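Local coordinates for protein inositol-1-monophosphatase SuhB (Mycobacterium tuberculosis, PDB 2Q74) that probably hydrolyses inositol 1-phosphate to free myo-inositol and phosphate with the help of magnesium, and dimerises on binding magnesium, at residues 245-253 / 263-273. Residues are numbered along the deposited sequence; the frame is centred on the assembly and turned at random.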
ATOM      1  N   GLU A 245      20.855  -7.676   5.316  1.00 63.01           N
ATOM      2  CA  GLU A 245      21.166  -9.086   5.106  1.00 63.53           C
ATOM      3  C   GLU A 245      20.620  -9.633   3.793  1.00 63.36           C
ATOM      4  O   GLU A 245      20.915 -10.775   3.414  1.00 63.13           O
ATOM      5  CB  GLU A 245      20.634  -9.921   6.274  1.00 63.96           C
ATOM      6  CG  GLU A 245      21.415  -9.745   7.568  1.00 65.22           C
ATOM      7  CD  GLU A 245      22.852 -10.175   7.452  1.00 67.16           C
ATOM      8  OE1 GLU A 245      23.132 -11.169   6.732  1.00 68.30           O
ATOM      9  OE2 GLU A 245      23.704  -9.513   8.086  1.00 68.91           O
ATOM     10  N   ALA A 246      19.819  -8.824   3.113  1.00 63.73           N
ATOM     11  CA  ALA A 246      19.260  -9.176   1.823  1.00 63.99           C
ATOM     12  C   ALA A 246      20.122  -8.568   0.723  1.00 64.43           C
ATOM     13  O   ALA A 246      19.776  -8.650  -0.454  1.00 64.04           O
ATOM     14  CB  ALA A 246      17.777  -8.678   1.726  1.00 63.25           C
ATOM     15  N   GLY A 247      21.237  -7.953   1.120  1.00 65.61           N
ATOM     16  CA  GLY A 247      22.216  -7.363   0.186  1.00 66.37           C
ATOM     17  C   GLY A 247      22.011  -5.874  -0.078  1.00 67.11           C
ATOM     18  O   GLY A 247      22.737  -5.273  -0.862  1.00 66.92           O
ATOM     19  N   ALA A 248      21.012  -5.274   0.561  1.00 68.14           N
ATOM     20  CA  ALA A 248      20.728  -3.862   0.326  1.00 68.78           C
ATOM     21  C   ALA A 248      21.772  -2.967   0.979  1.00 69.39           C
ATOM     22  O   ALA A 248      22.381  -3.312   1.973  1.00 69.20           O
ATOM     23  CB  ALA A 248      19.338  -3.490   0.810  1.00 68.32           C
ATOM     24  N   ARG A 249      21.965  -1.808   0.379  1.00 70.53           N
ATOM     25  CA  ARG A 249      22.745  -0.752   0.963  1.00 71.70           C
ATOM     26  C   ARG A 249      21.843  -0.018   1.959  1.00 72.04           C
ATOM     27  O   ARG A 249      20.749   0.420   1.608  1.00 71.79           O
ATOM     28  CB  ARG A 249      23.190   0.185  -0.152  1.00 72.36           C
ATOM     29  CG  ARG A 249      24.311   1.094   0.214  1.00 75.35           C
ATOM     30  CD  ARG A 249      25.664   0.423   0.096  1.00 79.13           C
ATOM     31  NE  ARG A 249      26.690   1.455   0.113  1.00 80.92           N
ATOM     32  CZ  ARG A 249      27.025   2.239  -0.910  1.00 82.63           C
ATOM     33  NH1 ARG A 249      26.420   2.110  -2.079  1.00 82.35           N
ATOM     34  NH2 ARG A 249      27.997   3.144  -0.762  1.00 84.60           N
ATOM     35  N   VAL A 250      22.272   0.091   3.205  1.00 72.50           N
ATOM     36  CA  VAL A 250      21.439   0.707   4.217  1.00 73.02           C
ATOM     37  C   VAL A 250      22.240   1.647   5.070  1.00 74.06           C
ATOM     38  O   VAL A 250      23.269   1.251   5.606  1.00 74.39           O
ATOM     39  CB  VAL A 250      20.817  -0.343   5.146  1.00 72.87           C
ATOM     40  CG1 VAL A 250      19.870   0.327   6.139  1.00 72.64           C
ATOM     41  CG2 VAL A 250      20.083  -1.393   4.346  1.00 72.40           C
ATOM     42  N   LEU A 251      21.782   2.890   5.204  1.00 75.35           N
ATOM     43  CA  LEU A 251      22.429   3.815   6.122  1.00 76.74           C
ATOM     44  C   LEU A 251      21.435   4.549   6.994  1.00 76.86           C
ATOM     45  O   LEU A 251      20.401   4.996   6.528  1.00 76.67           O
ATOM     46  CB  LEU A 251      23.373   4.785   5.398  1.00 77.45           C
ATOM     47  CG  LEU A 251      22.895   5.592   4.209  1.00 79.18           C
ATOM     48  CD1 LEU A 251      22.406   6.950   4.677  1.00 80.99           C
ATOM     49  CD2 LEU A 251      24.068   5.757   3.214  1.00 80.45           C
ATOM     50  N   LEU A 252      21.790   4.650   8.275  1.00 77.38           N
ATOM     51  CA  LEU A 252      20.972   5.297   9.296  1.00 77.57           C
ATOM     52  C   LEU A 252      21.668   6.538   9.859  1.00 78.11           C
ATOM     53  O   LEU A 252      22.463   6.450  10.793  1.00 78.24           O
ATOM     54  CB  LEU A 252      20.708   4.323  10.433  1.00 77.43           C
ATOM     55  CG  LEU A 252      19.866   3.093  10.116  1.00 77.11           C
ATOM     56  CD1 LEU A 252      19.735   2.252  11.359  1.00 76.04           C
ATOM     57  CD2 LEU A 252      18.473   3.501   9.591  1.00 77.21           C
ATOM     58  N   SER A 253      21.373   7.685   9.264  1.00 78.67           N
ATOM     59  CA  SER A 253      21.956   8.962   9.659  1.00 78.95           C
ATOM     60  C   SER A 253      21.097   9.585  10.763  1.00 78.73           C
ATOM     61  O   SER A 253      21.268   9.287  11.942  1.00 78.64           O
ATOM     62  CB  SER A 253      22.026   9.889   8.437  1.00 79.11           C
ATOM     63  OG  SER A 253      22.716  11.097   8.712  1.00 80.72           O
ATOM     64  N   VAL A 263      17.412   9.323   9.985  1.00 75.08           N
ATOM     65  CA  VAL A 263      17.288   9.379   8.543  1.00 74.00           C
ATOM     66  C   VAL A 263      17.696   8.023   8.020  1.00 72.65           C
ATOM     67  O   VAL A 263      18.799   7.558   8.299  1.00 72.70           O
ATOM     68  CB  VAL A 263      18.185  10.445   7.941  1.00 74.21           C
ATOM     69  CG1 VAL A 263      18.116  10.406   6.420  1.00 74.35           C
ATOM     70  CG2 VAL A 263      17.785  11.805   8.470  1.00 74.29           C
ATOM     71  N   VAL A 264      16.796   7.394   7.266  1.00 70.92           N
ATOM     72  CA  VAL A 264      16.998   6.044   6.774  1.00 69.55           C
ATOM     73  C   VAL A 264      17.015   6.049   5.268  1.00 68.62           C
ATOM     74  O   VAL A 264      16.086   6.604   4.632  1.00 68.20           O
ATOM     75  CB  VAL A 264      15.858   5.099   7.217  1.00 69.76           C
ATOM     76  CG1 VAL A 264      16.160   3.657   6.790  1.00 68.78           C
ATOM     77  CG2 VAL A 264      15.622   5.198   8.721  1.00 69.18           C
ATOM     78  N   VAL A 265      18.069   5.450   4.707  1.00 67.41           N
ATOM     79  CA  VAL A 265      18.129   5.154   3.281  1.00 66.98           C
ATOM     80  C   VAL A 265      18.450   3.673   3.101  1.00 66.72           C
ATOM     81  O   VAL A 265      19.376   3.145   3.707  1.00 66.94           O
ATOM     82  CB  VAL A 265      19.137   6.032   2.548  1.00 67.11           C
ATOM     83  CG1 VAL A 265      19.120   5.711   1.059  1.00 66.81           C
ATOM     84  CG2 VAL A 265      18.815   7.497   2.772  1.00 66.95           C
ATOM     85  N   ALA A 266      17.634   2.989   2.311  1.00 66.47           N
ATOM     86  CA  ALA A 266      17.840   1.580   2.009  1.00 66.15           C
ATOM     87  C   ALA A 266      17.597   1.363   0.522  1.00 65.90           C
ATOM     88  O   ALA A 266      16.563   1.735   0.012  1.00 66.36           O
ATOM     89  CB  ALA A 266      16.915   0.731   2.835  1.00 66.16           C
ATOM     90  N   ALA A 267      18.552   0.774  -0.179  1.00 65.77           N
ATOM     91  CA  ALA A 267      18.447   0.663  -1.627  1.00 66.01           C
ATOM     92  C   ALA A 267      19.175  -0.562  -2.147  1.00 66.46           C
ATOM     93  O   ALA A 267      20.170  -1.003  -1.558  1.00 66.85           O
ATOM     94  CB  ALA A 267      19.026   1.914  -2.275  1.00 65.57           C
ATOM     95  N   ALA A 268      18.691  -1.106  -3.259  1.00 66.72           N
ATOM     96  CA  ALA A 268      19.444  -2.108  -3.970  1.00 67.16           C
ATOM     97  C   ALA A 268      20.829  -1.515  -4.288  1.00 67.84           C
ATOM     98  O   ALA A 268      20.943  -0.336  -4.611  1.00 67.68           O
ATOM     99  CB  ALA A 268      18.730  -2.526  -5.216  1.00 66.90           C
ATOM    100  N   PRO A 269      21.885  -2.334  -4.191  1.00 68.73           N
ATOM    101  CA  PRO A 269      23.276  -1.851  -4.249  1.00 69.21           C
ATOM    102  C   PRO A 269      23.647  -1.163  -5.558  1.00 69.58           C
ATOM    103  O   PRO A 269      24.438  -0.204  -5.562  1.00 69.27           O
ATOM    104  CB  PRO A 269      24.087  -3.135  -4.081  1.00 69.13           C
ATOM    105  CG  PRO A 269      23.165  -4.219  -4.511  1.00 69.23           C
ATOM    106  CD  PRO A 269      21.834  -3.796  -4.025  1.00 68.79           C
ATOM    107  N   GLY A 270      23.071  -1.654  -6.655  1.00 70.07           N
ATOM    108  CA  GLY A 270      23.360  -1.116  -7.972  1.00 70.54           C
ATOM    109  C   GLY A 270      22.892   0.310  -8.155  1.00 70.76           C
ATOM    110  O   GLY A 270      23.252   0.956  -9.143  1.00 71.35           O
ATOM    111  N   ILE A 271      22.124   0.814  -7.189  1.00 70.69           N
ATOM    112  CA  ILE A 271      21.444   2.092  -7.333  1.00 70.66           C
ATOM    113  C   ILE A 271      21.607   3.024  -6.126  1.00 70.41           C
ATOM    114  O   ILE A 271      21.147   4.160  -6.140  1.00 70.04           O
ATOM    115  CB  ILE A 271      19.955   1.808  -7.661  1.00 71.10           C
ATOM    116  CG1 ILE A 271      19.546   2.594  -8.902  1.00 72.14           C
ATOM    117  CG2 ILE A 271      19.010   2.003  -6.440  1.00 69.94           C
ATOM    118  CD1 ILE A 271      18.471   1.870  -9.697  1.00 74.46           C
ATOM    119  N   ALA A 272      22.312   2.553  -5.109  1.00 70.49           N
ATOM    120  CA  ALA A 272      22.468   3.286  -3.863  1.00 71.05           C
ATOM    121  C   ALA A 272      23.200   4.610  -4.025  1.00 71.82           C
ATOM    122  O   ALA A 272      22.688   5.636  -3.584  1.00 72.34           O
ATOM    123  CB  ALA A 272      23.176   2.430  -2.843  1.00 70.74           C
ATOM    124  N   ASP A 273      24.383   4.592  -4.656  1.00 72.24           N
ATOM    125  CA  ASP A 273      25.157   5.807  -4.873  1.00 72.41           C
ATOM    126  C   ASP A 273      24.353   6.824  -5.644  1.00 71.70           C
ATOM    127  O   ASP A 273      24.217   7.964  -5.217  1.00 71.47           O
ATOM    128  CB  ASP A 273      26.442   5.512  -5.652  1.00 73.09           C
ATOM    129  CG  ASP A 273      27.368   4.580  -4.915  1.00 74.85           C
ATOM    130  OD1 ASP A 273      27.279   4.525  -3.670  1.00 77.36           O
ATOM    131  OD2 ASP A 273      28.194   3.908  -5.575  1.00 77.01           O
TER
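Arg249 forms a salt bridge with Asp273 at the first turn of helix 272-280, NH1 and NH2 both hydrogen-bonded end-on to OD1. Asp273 OD1 lies 3.0 Å from Arg249 NH1, close to the guanidinium plane, whereas the carboxylate itself stands almost perpendicular to that plane (86°). The arginine chain gets there by bending at chi2 (82°), with its CB and CG packed against the methyl of Ala272 on the way. Leu251, on the same face of the sheet, lies alongside Val265 and sets CD1 4.0 Å from the valine CB; Leu276 touches Leu251, while Leu275 and Leu279 touch Val265, so helix 272-280 packs over this face. On the reverse face Leu252 brings CD2 to both methyls of Val264, 3.4 Å from CG2, and Val250 CG2 rests on Ala266 CB, while Leu215 of helix 211-220 touches both Val264 and Ala266. Reciprocal backbone bonds at Arg249-Ala267 and Leu251-Val265 hold the strands in antiparallel register, and Ser253 N adds another to Val263 O. The result is a beta hairpin whose strand 249-252 forms the outer edge of a five-stranded mixed sheet between helices, part of the layered alpha-beta-alpha-beta-alpha sandwich of the inositol monophosphatase superfamily.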